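Local coordinates for 70 kDa protein (Xanthomonas sp., PDB 4B2N) that oxidatively cleaves natural rubber (latex) as a processive dioxygenase that carries two covalently bound c-type haems, at residues A146-Y152 with G165-L171; F108-A114 with G185-A189; H368-L372 with S646-E651; L16-D20 with A360-V365; T580-L584 with Q621-S625. All blocks are in the same frame, centred on the assembly; numbering follows the deposited sequence.

Interaction 1 (A146-Y152 with G165-L171)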
# COMPACT_ATOMS: atom_id res chain seq x y z
N ALA A 146 -18.48 6.33 -3.38
CA ALA A 146 -17.81 5.67 -4.50
C ALA A 146 -18.16 6.36 -5.81
O ALA A 146 -19.24 6.85 -5.96
CB ALA A 146 -18.26 4.18 -4.55
N PRO A 147 -17.22 6.36 -6.77
CA PRO A 147 -17.52 6.87 -8.09
C PRO A 147 -18.14 5.80 -9.02
O PRO A 147 -18.27 6.04 -10.19
CB PRO A 147 -16.12 7.25 -8.63
CG PRO A 147 -15.24 6.25 -7.97
CD PRO A 147 -15.89 5.77 -6.70
N PHE A 148 -18.52 4.64 -8.49
CA PHE A 148 -19.21 3.67 -9.27
C PHE A 148 -20.37 3.14 -8.40
O PHE A 148 -20.40 3.39 -7.18
CB PHE A 148 -18.34 2.51 -9.71
CG PHE A 148 -17.49 1.93 -8.61
CD1 PHE A 148 -16.17 2.43 -8.39
CD2 PHE A 148 -17.95 0.86 -7.85
CE1 PHE A 148 -15.37 1.88 -7.36
CE2 PHE A 148 -17.14 0.31 -6.81
CZ PHE A 148 -15.89 0.85 -6.56
N ARG A 149 -21.25 2.40 -9.04
CA ARG A 149 -22.41 1.80 -8.33
C ARG A 149 -21.77 0.60 -7.59
O ARG A 149 -21.04 -0.22 -8.20
CB ARG A 149 -23.47 1.34 -9.32
CG ARG A 149 -24.65 0.63 -8.68
CD ARG A 149 -25.56 0.10 -9.78
NE ARG A 149 -26.49 -0.69 -9.08
CZ ARG A 149 -26.45 -2.00 -9.06
NH1 ARG A 149 -25.57 -2.68 -9.81
NH2 ARG A 149 -27.37 -2.59 -8.32
N ASN A 150 -21.98 0.55 -6.27
CA ASN A 150 -21.24 -0.37 -5.40
C ASN A 150 -22.32 -0.98 -4.51
O ASN A 150 -22.54 -0.57 -3.41
CB ASN A 150 -20.24 0.46 -4.61
CG ASN A 150 -19.28 -0.43 -3.74
OD1 ASN A 150 -18.64 0.09 -2.78
ND2 ASN A 150 -19.24 -1.71 -4.00
N PRO A 151 -23.07 -1.96 -5.03
CA PRO A 151 -24.38 -2.27 -4.39
C PRO A 151 -24.32 -3.28 -3.23
O PRO A 151 -23.39 -4.11 -3.14
CB PRO A 151 -25.20 -2.83 -5.58
CG PRO A 151 -24.19 -3.56 -6.39
CD PRO A 151 -22.90 -2.70 -6.31
N TYR A 152 -25.34 -3.24 -2.37
CA TYR A 152 -25.51 -4.33 -1.39
C TYR A 152 -27.02 -4.51 -1.20
O TYR A 152 -27.76 -3.57 -1.48
CB TYR A 152 -24.84 -3.98 -0.06
CG TYR A 152 -25.58 -3.02 0.84
CD1 TYR A 152 -26.53 -3.53 1.82
CD2 TYR A 152 -25.35 -1.63 0.76
CE1 TYR A 152 -27.20 -2.65 2.69
CE2 TYR A 152 -26.00 -0.78 1.64
CZ TYR A 152 -26.89 -1.30 2.59
OH TYR A 152 -27.53 -0.50 3.47
N GLY A 165 -28.45 -5.50 -5.42
CA GLY A 165 -29.25 -4.88 -4.37
C GLY A 165 -29.42 -3.40 -4.65
O GLY A 165 -28.74 -2.86 -5.52
N SER A 166 -30.35 -2.75 -3.93
CA SER A 166 -30.51 -1.32 -4.05
C SER A 166 -29.77 -0.47 -3.02
O SER A 166 -29.75 0.76 -3.15
CB SER A 166 -32.00 -0.99 -4.07
OG SER A 166 -32.50 -1.27 -2.80
N GLY A 167 -29.04 -1.08 -2.07
CA GLY A 167 -28.19 -0.29 -1.17
C GLY A 167 -26.86 0.05 -1.89
O GLY A 167 -26.53 -0.58 -2.89
N GLN A 168 -26.17 1.10 -1.42
CA GLN A 168 -24.89 1.52 -1.93
C GLN A 168 -23.89 1.52 -0.78
O GLN A 168 -24.17 2.08 0.31
CB GLN A 168 -25.01 2.96 -2.55
CG GLN A 168 -23.68 3.67 -2.89
CD GLN A 168 -23.15 3.22 -4.25
OE1 GLN A 168 -23.71 2.27 -4.88
NE2 GLN A 168 -21.99 3.78 -4.65
N LEU A 169 -22.68 1.06 -1.09
CA LEU A 169 -21.60 1.05 -0.16
C LEU A 169 -20.59 2.11 -0.51
O LEU A 169 -20.43 2.43 -1.69
CB LEU A 169 -20.82 -0.31 -0.21
CG LEU A 169 -21.67 -1.57 0.07
CD1 LEU A 169 -20.96 -2.79 -0.54
CD2 LEU A 169 -21.88 -1.65 1.59
N PRO A 170 -19.88 2.66 0.50
CA PRO A 170 -18.78 3.58 0.16
C PRO A 170 -17.64 2.91 -0.54
O PRO A 170 -17.47 1.66 -0.43
CB PRO A 170 -18.21 3.99 1.54
CG PRO A 170 -19.30 3.78 2.50
CD PRO A 170 -20.05 2.55 1.96
N LEU A 171 -16.79 3.69 -1.22
CA LEU A 171 -15.58 3.18 -1.82
C LEU A 171 -14.80 2.55 -0.72
O LEU A 171 -14.62 3.16 0.34
CB LEU A 171 -14.77 4.35 -2.33
CG LEU A 171 -13.44 4.02 -2.98
CD1 LEU A 171 -13.54 3.09 -4.20
CD2 LEU A 171 -12.75 5.38 -3.25
O HOH W 1 -20.57 4.89 -2.25
O HOH W 2 -28.01 0.02 -6.82

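Interaction 2 (F108-A114 with G185-A189)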
# COMPACT_ATOMS: atom_id res chain seq x y z
N PHE A 108 -11.13 -9.89 -0.85
CA PHE A 108 -10.78 -9.70 0.58
C PHE A 108 -11.81 -10.39 1.45
O PHE A 108 -13.01 -10.43 1.13
CB PHE A 108 -10.69 -8.19 0.82
CG PHE A 108 -10.35 -7.77 2.24
CD1 PHE A 108 -11.34 -7.80 3.28
CD2 PHE A 108 -9.10 -7.34 2.57
CE1 PHE A 108 -11.03 -7.42 4.61
CE2 PHE A 108 -8.81 -6.91 3.88
CZ PHE A 108 -9.77 -6.94 4.88
N GLN A 109 -11.33 -11.07 2.48
CA GLN A 109 -12.16 -11.72 3.50
C GLN A 109 -13.48 -11.03 3.85
O GLN A 109 -13.44 -9.97 4.40
CB GLN A 109 -11.28 -11.83 4.78
CG GLN A 109 -12.02 -12.55 5.91
CD GLN A 109 -12.40 -13.92 5.53
OE1 GLN A 109 -11.52 -14.77 5.20
NE2 GLN A 109 -13.69 -14.23 5.63
N PRO A 110 -14.66 -11.67 3.62
CA PRO A 110 -15.91 -11.04 4.04
C PRO A 110 -15.96 -10.86 5.55
O PRO A 110 -15.48 -11.74 6.29
CB PRO A 110 -16.97 -12.07 3.65
CG PRO A 110 -16.42 -12.69 2.39
CD PRO A 110 -14.91 -12.77 2.66
N MET A 111 -16.61 -9.79 6.02
CA MET A 111 -16.64 -9.50 7.46
C MET A 111 -18.01 -9.62 8.07
O MET A 111 -18.11 -9.90 9.24
CB MET A 111 -16.03 -8.14 7.81
CG MET A 111 -14.61 -8.04 7.34
SD MET A 111 -13.88 -6.39 7.53
CE MET A 111 -15.23 -5.38 6.97
N ALA A 112 -19.07 -9.33 7.30
CA ALA A 112 -20.44 -9.19 7.85
C ALA A 112 -21.47 -9.62 6.82
O ALA A 112 -21.26 -9.48 5.60
CB ALA A 112 -20.65 -7.74 8.26
N LEU A 113 -22.62 -10.11 7.27
CA LEU A 113 -23.77 -10.28 6.43
C LEU A 113 -24.22 -8.92 5.96
O LEU A 113 -24.07 -7.88 6.68
CB LEU A 113 -24.93 -10.91 7.26
CG LEU A 113 -24.59 -12.26 7.89
CD1 LEU A 113 -25.68 -12.51 8.95
CD2 LEU A 113 -24.62 -13.40 6.88
N ALA A 114 -24.76 -8.88 4.75
CA ALA A 114 -25.33 -7.61 4.31
C ALA A 114 -26.35 -6.99 5.32
O ALA A 114 -26.33 -5.76 5.59
CB ALA A 114 -25.91 -7.80 2.93
N GLY A 185 -23.80 -11.29 -1.12
CA GLY A 185 -24.61 -11.02 0.10
C GLY A 185 -23.79 -10.80 1.37
O GLY A 185 -24.35 -10.75 2.47
N LEU A 186 -22.46 -10.59 1.23
CA LEU A 186 -21.55 -10.42 2.37
C LEU A 186 -20.74 -9.18 2.08
O LEU A 186 -20.32 -8.98 0.95
CB LEU A 186 -20.50 -11.57 2.45
CG LEU A 186 -21.17 -12.95 2.48
CD1 LEU A 186 -20.13 -14.08 2.45
CD2 LEU A 186 -22.03 -13.04 3.75
N ILE A 187 -20.44 -8.44 3.14
CA ILE A 187 -19.64 -7.19 3.03
C ILE A 187 -18.23 -7.32 3.60
O ILE A 187 -18.11 -7.86 4.67
CB ILE A 187 -20.37 -6.07 3.85
CG1 ILE A 187 -21.87 -6.06 3.55
CG2 ILE A 187 -19.79 -4.70 3.60
CD1 ILE A 187 -22.27 -5.87 2.06
N GLY A 188 -17.18 -6.85 2.92
CA GLY A 188 -15.85 -6.77 3.52
C GLY A 188 -15.24 -5.54 3.01
O GLY A 188 -15.92 -4.76 2.33
N ALA A 189 -14.00 -5.33 3.39
CA ALA A 189 -13.24 -4.25 2.79
C ALA A 189 -12.90 -4.61 1.32
O ALA A 189 -12.92 -5.79 0.90
CB ALA A 189 -11.96 -4.03 3.59
O HOH W 3 -12.51 -7.59 -1.88
O HOH W 4 -14.43 -8.02 0.72

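Interaction 3 (H368-L372 with S646-E651)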
# COMPACT_ATOMS: atom_id res chain seq x y z
N HIS A 368 17.29 18.30 -9.52
CA HIS A 368 18.24 17.46 -10.25
C HIS A 368 19.71 17.78 -9.96
O HIS A 368 20.60 16.95 -10.21
CB HIS A 368 17.96 17.62 -11.73
CG HIS A 368 16.65 17.04 -12.16
ND1 HIS A 368 15.47 17.74 -12.14
CD2 HIS A 368 16.35 15.75 -12.60
CE1 HIS A 368 14.48 16.93 -12.59
NE2 HIS A 368 15.03 15.72 -12.88
N GLU A 369 19.99 18.94 -9.38
CA GLU A 369 21.39 19.33 -9.33
C GLU A 369 21.94 19.71 -7.99
O GLU A 369 23.16 19.69 -7.83
CB GLU A 369 21.70 20.46 -10.35
CG GLU A 369 21.38 20.07 -11.80
CD GLU A 369 21.64 21.16 -12.82
OE1 GLU A 369 22.42 22.10 -12.53
OE2 GLU A 369 21.08 21.10 -13.93
N ARG A 370 21.08 20.08 -7.04
CA ARG A 370 21.59 20.62 -5.77
C ARG A 370 22.07 19.46 -4.89
O ARG A 370 21.30 18.56 -4.57
CB ARG A 370 20.53 21.47 -5.05
CG ARG A 370 21.09 22.63 -4.20
CD ARG A 370 21.73 22.21 -2.89
NE ARG A 370 21.40 23.14 -1.79
CZ ARG A 370 21.78 22.95 -0.53
NH1 ARG A 370 22.54 21.90 -0.22
NH2 ARG A 370 21.43 23.82 0.43
N ASP A 371 23.34 19.48 -4.52
CA ASP A 371 23.87 18.43 -3.66
C ASP A 371 23.46 18.74 -2.23
O ASP A 371 23.82 19.78 -1.70
CB ASP A 371 25.39 18.36 -3.78
CG ASP A 371 26.02 17.22 -2.94
OD1 ASP A 371 25.37 16.56 -2.03
OD2 ASP A 371 27.22 16.99 -3.20
N LEU A 372 22.72 17.84 -1.59
CA LEU A 372 22.26 18.13 -0.23
C LEU A 372 23.37 18.09 0.80
O LEU A 372 23.22 18.65 1.91
CB LEU A 372 21.04 17.24 0.19
CG LEU A 372 19.79 17.53 -0.66
CD1 LEU A 372 18.72 16.50 -0.36
CD2 LEU A 372 19.23 18.94 -0.52
N SER A 646 19.61 20.94 5.04
CA SER A 646 20.69 21.75 4.45
C SER A 646 20.11 22.73 3.41
O SER A 646 20.81 23.67 3.00
CB SER A 646 21.72 20.82 3.78
OG SER A 646 21.24 20.25 2.53
N LEU A 647 18.85 22.51 2.98
CA LEU A 647 18.20 23.40 2.01
C LEU A 647 17.95 24.78 2.60
O LEU A 647 17.91 24.95 3.81
CB LEU A 647 16.84 22.83 1.55
CG LEU A 647 17.03 21.55 0.79
CD1 LEU A 647 15.67 20.86 0.75
CD2 LEU A 647 17.49 21.88 -0.63
N THR A 648 17.79 25.77 1.72
CA THR A 648 17.32 27.08 2.16
C THR A 648 15.83 27.11 2.00
O THR A 648 15.28 26.33 1.21
CB THR A 648 17.94 28.26 1.38
OG1 THR A 648 17.49 28.26 -0.01
CG2 THR A 648 19.56 28.35 1.57
N ASP A 649 15.17 27.99 2.76
CA ASP A 649 13.73 28.13 2.58
C ASP A 649 13.40 28.51 1.13
O ASP A 649 12.35 28.09 0.61
CB ASP A 649 13.15 29.17 3.53
CG ASP A 649 12.93 28.64 4.94
OD1 ASP A 649 13.21 27.47 5.29
OD2 ASP A 649 12.50 29.46 5.74
N SER A 650 14.23 29.33 0.47
CA SER A 650 14.00 29.63 -0.94
C SER A 650 14.07 28.39 -1.83
O SER A 650 13.24 28.24 -2.76
CB SER A 650 14.96 30.68 -1.50
OG SER A 650 14.65 31.87 -0.82
N GLU A 651 15.07 27.55 -1.58
CA GLU A 651 15.16 26.26 -2.28
C GLU A 651 13.93 25.43 -2.03
O GLU A 651 13.37 24.86 -2.97
CB GLU A 651 16.40 25.51 -1.89
CG GLU A 651 17.63 26.07 -2.57
CD GLU A 651 18.89 25.54 -1.92
OE1 GLU A 651 18.93 25.34 -0.68
OE2 GLU A 651 19.85 25.33 -2.68

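Interaction 4 (L16-D20 with A360-V365)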
# COMPACT_ATOMS: atom_id res chain seq x y z
N LEU A 16 16.02 20.84 -24.67
CA LEU A 16 14.87 20.17 -23.97
C LEU A 16 14.26 20.87 -22.74
O LEU A 16 14.98 21.57 -22.01
CB LEU A 16 15.32 18.78 -23.53
CG LEU A 16 15.25 17.57 -24.45
CD1 LEU A 16 13.98 17.50 -25.30
CD2 LEU A 16 16.50 17.55 -25.30
N PRO A 17 12.94 20.66 -22.47
CA PRO A 17 12.37 21.31 -21.30
C PRO A 17 12.84 20.77 -19.94
O PRO A 17 13.32 19.63 -19.83
CB PRO A 17 10.86 21.07 -21.47
CG PRO A 17 10.79 19.78 -22.22
CD PRO A 17 11.94 19.84 -23.19
N LEU A 18 12.69 21.60 -18.92
CA LEU A 18 12.91 21.19 -17.53
C LEU A 18 11.59 20.58 -17.00
O LEU A 18 11.60 19.56 -16.32
CB LEU A 18 13.35 22.39 -16.65
CG LEU A 18 14.77 22.94 -16.79
CD1 LEU A 18 14.94 24.28 -16.11
CD2 LEU A 18 15.84 21.97 -16.31
N LEU A 19 10.47 21.20 -17.32
CA LEU A 19 9.18 20.76 -16.78
C LEU A 19 8.64 19.67 -17.69
O LEU A 19 9.02 19.57 -18.87
CB LEU A 19 8.21 21.93 -16.73
CG LEU A 19 8.65 23.06 -15.80
CD1 LEU A 19 7.54 24.10 -15.66
CD2 LEU A 19 9.11 22.56 -14.43
N ASP A 20 7.78 18.82 -17.15
CA ASP A 20 7.18 17.81 -17.93
C ASP A 20 5.81 17.47 -17.30
O ASP A 20 5.65 16.38 -16.74
CB ASP A 20 8.05 16.57 -17.83
CG ASP A 20 7.52 15.39 -18.65
OD1 ASP A 20 6.70 15.57 -19.53
OD2 ASP A 20 7.96 14.28 -18.49
N ALA A 360 8.92 26.92 -10.57
CA ALA A 360 8.98 25.47 -10.81
C ALA A 360 10.25 25.06 -11.57
O ALA A 360 10.86 23.98 -11.31
CB ALA A 360 7.71 25.02 -11.53
N GLU A 361 10.72 25.95 -12.44
CA GLU A 361 11.94 25.66 -13.19
C GLU A 361 13.17 25.83 -12.29
O GLU A 361 14.14 25.11 -12.44
CB GLU A 361 12.04 26.51 -14.46
CG GLU A 361 10.97 26.13 -15.49
CD GLU A 361 11.23 26.70 -16.88
OE1 GLU A 361 12.33 27.27 -17.10
OE2 GLU A 361 10.35 26.56 -17.75
N GLN A 362 13.17 26.80 -11.39
CA GLN A 362 14.25 26.87 -10.39
C GLN A 362 14.24 25.58 -9.53
O GLN A 362 15.28 24.98 -9.27
CB GLN A 362 14.10 28.11 -9.53
CG GLN A 362 14.36 29.37 -10.35
CD GLN A 362 14.29 30.66 -9.57
OE1 GLN A 362 14.90 31.67 -9.98
NE2 GLN A 362 13.55 30.67 -8.48
N GLY A 363 13.03 25.17 -9.13
CA GLY A 363 12.88 23.90 -8.41
C GLY A 363 13.36 22.69 -9.22
O GLY A 363 13.92 21.77 -8.66
N ALA A 364 13.14 22.70 -10.52
CA ALA A 364 13.53 21.60 -11.35
C ALA A 364 15.01 21.47 -11.30
O ALA A 364 15.54 20.37 -11.23
CB ALA A 364 13.06 21.80 -12.75
N VAL A 365 15.69 22.61 -11.33
CA VAL A 365 17.13 22.61 -11.29
C VAL A 365 17.64 22.11 -9.95
O VAL A 365 18.60 21.34 -9.92
CB VAL A 365 17.72 24.02 -11.62
CG1 VAL A 365 19.26 23.98 -11.54
CG2 VAL A 365 17.36 24.39 -13.04
O HOH W 5 10.44 23.71 -18.82

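Interaction 5 (T580-L584 with Q621-S625)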
# COMPACT_ATOMS: atom_id res chain seq x y z
N THR A 580 -6.87 13.89 29.86
CA THR A 580 -6.79 14.72 28.64
C THR A 580 -7.68 14.11 27.55
O THR A 580 -7.90 12.91 27.57
CB THR A 580 -5.36 14.86 28.09
OG1 THR A 580 -4.79 13.56 27.84
CG2 THR A 580 -4.48 15.61 29.06
N SER A 581 -8.17 14.94 26.62
CA SER A 581 -8.98 14.47 25.52
C SER A 581 -8.75 15.36 24.30
O SER A 581 -8.95 16.54 24.40
CB SER A 581 -10.45 14.51 25.88
OG SER A 581 -11.23 13.98 24.83
N PRO A 582 -8.32 14.79 23.14
CA PRO A 582 -8.11 13.32 23.01
C PRO A 582 -6.93 12.87 23.86
O PRO A 582 -5.96 13.63 24.04
CB PRO A 582 -7.73 13.12 21.55
CG PRO A 582 -7.82 14.47 20.89
CD PRO A 582 -7.84 15.53 21.96
N PHE A 583 -7.00 11.64 24.33
CA PHE A 583 -5.87 11.06 25.03
C PHE A 583 -4.75 10.68 24.05
O PHE A 583 -4.95 9.80 23.24
CB PHE A 583 -6.29 9.84 25.83
CG PHE A 583 -5.17 9.22 26.58
CD1 PHE A 583 -4.45 9.97 27.53
CD2 PHE A 583 -4.82 7.88 26.35
CE1 PHE A 583 -3.37 9.40 28.23
CE2 PHE A 583 -3.75 7.31 27.05
CZ PHE A 583 -3.04 8.07 27.98
N LEU A 584 -3.61 11.35 24.16
CA LEU A 584 -2.49 11.26 23.20
C LEU A 584 -1.15 11.05 23.96
O LEU A 584 -0.42 12.01 24.25
CB LEU A 584 -2.44 12.54 22.33
CG LEU A 584 -3.66 12.77 21.40
CD1 LEU A 584 -3.52 14.14 20.75
CD2 LEU A 584 -3.73 11.72 20.29
N GLN A 621 -14.08 7.38 23.10
CA GLN A 621 -12.90 8.17 23.51
C GLN A 621 -11.63 7.72 22.74
O GLN A 621 -10.80 8.55 22.36
CB GLN A 621 -12.67 8.14 25.07
CG GLN A 621 -13.34 9.30 25.90
CD GLN A 621 -12.95 10.82 25.55
OE1 GLN A 621 -11.77 11.17 25.29
NE2 GLN A 621 -13.97 11.73 25.60
N GLN A 622 -11.52 6.43 22.47
CA GLN A 622 -10.39 5.94 21.65
C GLN A 622 -10.49 6.46 20.24
O GLN A 622 -9.45 6.80 19.61
CB GLN A 622 -10.32 4.40 21.69
CG GLN A 622 -9.91 3.84 23.06
CD GLN A 622 -10.37 2.39 23.31
OE1 GLN A 622 -11.03 1.75 22.47
NE2 GLN A 622 -10.00 1.85 24.48
N ILE A 623 -11.73 6.59 19.73
CA ILE A 623 -11.94 7.10 18.36
C ILE A 623 -11.35 8.52 18.32
O ILE A 623 -10.64 8.86 17.38
CB ILE A 623 -13.43 6.98 17.97
CG1 ILE A 623 -13.74 5.52 17.76
CG2 ILE A 623 -13.80 7.80 16.73
CD1 ILE A 623 -15.23 5.30 17.68
N LYS A 624 -11.54 9.30 19.39
CA LYS A 624 -11.04 10.66 19.39
C LYS A 624 -9.54 10.67 19.24
O LYS A 624 -8.99 11.50 18.50
CB LYS A 624 -11.49 11.49 20.63
CG LYS A 624 -12.94 11.91 20.52
CD LYS A 624 -13.47 12.76 21.69
CE LYS A 624 -12.55 13.98 21.91
NZ LYS A 624 -13.17 14.93 22.92
N SER A 625 -8.87 9.75 19.87
CA SER A 625 -7.42 9.68 19.72
C SER A 625 -6.99 9.16 18.34
O SER A 625 -6.03 9.63 17.79
CB SER A 625 -6.90 8.77 20.82
OG SER A 625 -7.24 9.31 22.11
O HOH W 6 -9.32 10.18 24.05

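Interaction 1 (A146-Y152 with G165-L171)
A water bridges Gly165 O and Arg149 NE. The arginine arrives with an extended chain, its guanidinium gripped chiefly by the carbonyl of Asn163, and CB of Pro151 lies against one face of that group. Glycine suits position 165 because there is no space for a CB beside Tyr152 O, and the backbone angles would also press one against the preceding carbonyl. After Ser166, which turns to Glu157, Gly167 pairs with Tyr152 in a two-stranded antiparallel ladder; Gly167 N bonds Tyr152 O (2.9 Å) and Tyr152 N returns to Gly167 O (3.0 Å). The bare CA of Gly167 sits over one face of the Tyr152 ring, 4.0 Å from its centroid, an approach that the missing side chain permits. The ring's hydroxyl reaches His118. Gln168, CG anti to its own N (chi1 168°), bends at chi2 and lays its amide along the backbone of 148-150: OE1 takes Asn150 N at 2.8 Å and NE2 goes to Phe148 O at 3.0 Å, the latter in both the amide and the carbonyl plane. A water also joins NE2 to Ala146 N. Leu169 N bonds Asn150 O at 2.8 Å, while its CD2 packs on Tyr152 CD2 at 3.6 Å. Pro170 turns to helix 133-141, and Leu171 meets Ala146 with CB and Phe148 CE1 with CD1. Leu169 N to Asn150 O is thus the last backbone bond; at Asn150 N and Phe148 O the glutamine amide takes over, fixed in rotation by serving one donor and one acceptor.

Interaction 2 (F108-A114 with G185-A189)
Ala189 lays its methyl over one face of the Phe108 ring, CB standing 3.8 Å from the ring centroid in a CH-pi contact. The phenylalanine reaches it with CG anti to the backbone N (chi1 179°), and a small side chain at position 189 lets the ring settle close to the strand. Farther along, both Met111 N (2.8 Å) and Ala112 N (3.2 Å) bond the carbonyl O of Ile187, making a classic beta bulge. Beyond the bulge, Ile187 N bonds Ala112 O at 2.8 Å, and the last link, Ala114 N to Gly185 O at 3.0 Å, is made as the chain enters helix 114-118. Gly185 has a positive phi, which favours glycine. Between these bonds lie apolar contacts: Pro110 CB rests on Leu186 CB at 3.8 Å, Ile187 CG1 approaches Ala114 CA, and the bent end of Met111 brings CE to 3.8 Å from Gly188 CA. Glycine suits 188 because a CB would collide with Gln109 O and crowd Pro110 CA. In the second shell, Gln109 NE2 holds Pro110 O in plane, on a lone pair, while OE1 takes the N-H of Ile322, which probably steadies the backbone leading into the bulge. Leu221 and Met225 of helix 218-226 cover Met111. Phe317 meets the Phe108 ring, which itself touches the haem c bound by Cys191 and Cys194. The bulge puts two N-H groups on one oxygen, so an extra residue is taken up without stranding a buried donor, and the haem-pocket wall is tied to the middle strand, 186-189, of the three-stranded sheet.

Interaction 3 (H368-L372 with S646-E651)
Leu372 and Leu647 belong to the pocket of the second haem c, the one attached through Cys390 and Cys393 with His641 as an axial ligand; both leucines touch the haem. Their methyls meet tightly, CD2 of Leu372 lying 3.4 Å from CD2 of Leu647, and branched aliphatic chains are apt here because they give the porphyrin an oily wall. Just outside this wall the contact turns polar. Ser646 OG, between its own N and carbonyl carbon (chi1 74°), donates to Leu372 O at 2.6 Å, in the carbonyl plane and on a lone pair. Arg370, whose chain bends at chi2 and chi3, brings its guanidinium side-on to Glu651 in a two-pronged salt bridge: NE to OE2 at 2.8 Å, almost straight, and NH2 to OE1 at 3.1 Å on the syn lone pair. The two planes are turned 42° from each other, so the grip is twisted. NH2 also reaches Ser646 O (2.6 Å), coming from above that carbonyl plane, and NH1 binds Asp371 O at 2.9 Å. Four hydrogen bonds therefore fix the guanidinium's rotation, with Leu647 CD2 over one face. Arginine suits the place, since its N-H groups can serve a carboxylate and two backbone carbonyls at once. Glu651 OE1 has a second donor, Thr648 N at 2.7 Å on its anti lone pair, while Glu651 N returns a bond to Thr648 OG1. This reciprocal pair is a capping box, typical of helix N-termini; here it opens helix 649-660, and its glutamate also carries the salt bridge.

Interaction 4 (L16-D20 with A360-V365)
Leu18 and Leu19, in the N-terminal loop ahead of helix 27-32, are adjacent apolar side chains packed on the side of helix 357-369. From CB outward, Leu18 first meets Ala364, CB to CB at 4.0 Å, where the small alanine methyl lets the loop come close. CG then stands anti to the carbonyl carbon (chi1 -74°), which carries CD1 on to the helix backbone: it touches Glu361 O at 3.8 Å and CG2 of Val365 at 3.9 Å. That branch thus lies across one turn of helix, between residues four apart, and the carbonyl it touches is already used by Val365 N. Leu19 packs one step earlier on the helix, on Ala360 and Glu361, with CD2 also near Ala364 CB. Its CG lies on Glu361 CG at 3.9 Å, the two chains crossing at about a right angle, and its CD2 comes 4.1 Å from Ala360 CB. Helix 399-402 borders Leu18 through Arg400 and His401, while Tyr658 of helix 649-660 touches both Leu19 and Ala364. No direct hydrogen bond joins loop and helix; instead one water accepts from Leu19 N at 2.9 Å and donates to Glu361 OE2 at 3.0 Å.

Interaction 5 (T580-L584 with Q621-S625)
Ser581 swings its hydroxyl anti to the backbone N (chi1 -177°), which places OG between Gln621 and Lys624 of helix 620-626; Gln621, bent at chi2, and Lys624, bent at chi3 (54°), curl their ends to meet it. OG donates to Gln621 OE1 at 2.9 Å, in the carbonyl plane and on a lone pair, and accepts from Lys624 NZ, also at 2.9 Å. One small hydroxyl thereby joins two long flexible chains at the surface, a job that suits serine because its oxygen can donate one hydrogen bond and accept another. The next peptide bond is cis, and Pro582 sets its CB 3.7 Å from Lys624 O, against the helix backbone. Beyond it Ser625 OG donates to Phe583 O at 2.6 Å, from 27° out of the carbonyl plane; on a helix, a serine has a short side chain that can satisfy a loop carbonyl at close range. A water completes the join. It accepts from Phe583 N (2.8 Å) and lies within bonding distance of Gln621 O (2.8 Å), Gln621 OE1 (2.9 Å) and Ser625 OG (3.0 Å), three acceptors for its two protons, so these can be served only in part at any one time. Leu584, buried, brings CD2 near Ser625 O and touches Val572 and Val628. The loop lies between the half-cystines of the Cys574-Cys586 disulfide, and the arrangement is that of a disulfide-closed surface loop with a cis-proline bend, docked on a short helix through hydroxyls and a shared water.

In the fold
Interaction 2 is the buried one and interaction 5 a surface contact; the other three are partly buried. Interactions 1 and 2 both pair extended chain through backbone bonds, and they touch, Tyr152 CB lying 3.8 Å from Ile187 CD1, on the side of the first haem. Interactions 3 and 4 share helix 357-369 on the side of the second haem, which interaction 3 touches and interaction 4 does not: the helix body receives apolar loop residues, whereas Arg370, just past its end, adds a salt bridge to the capped start of helix 649-660, beside a leucine pair. That helix also covers interaction 4 through Tyr658. Far from either haem, interaction 5 relies mainly on hydroxyls, an ammonium group and water.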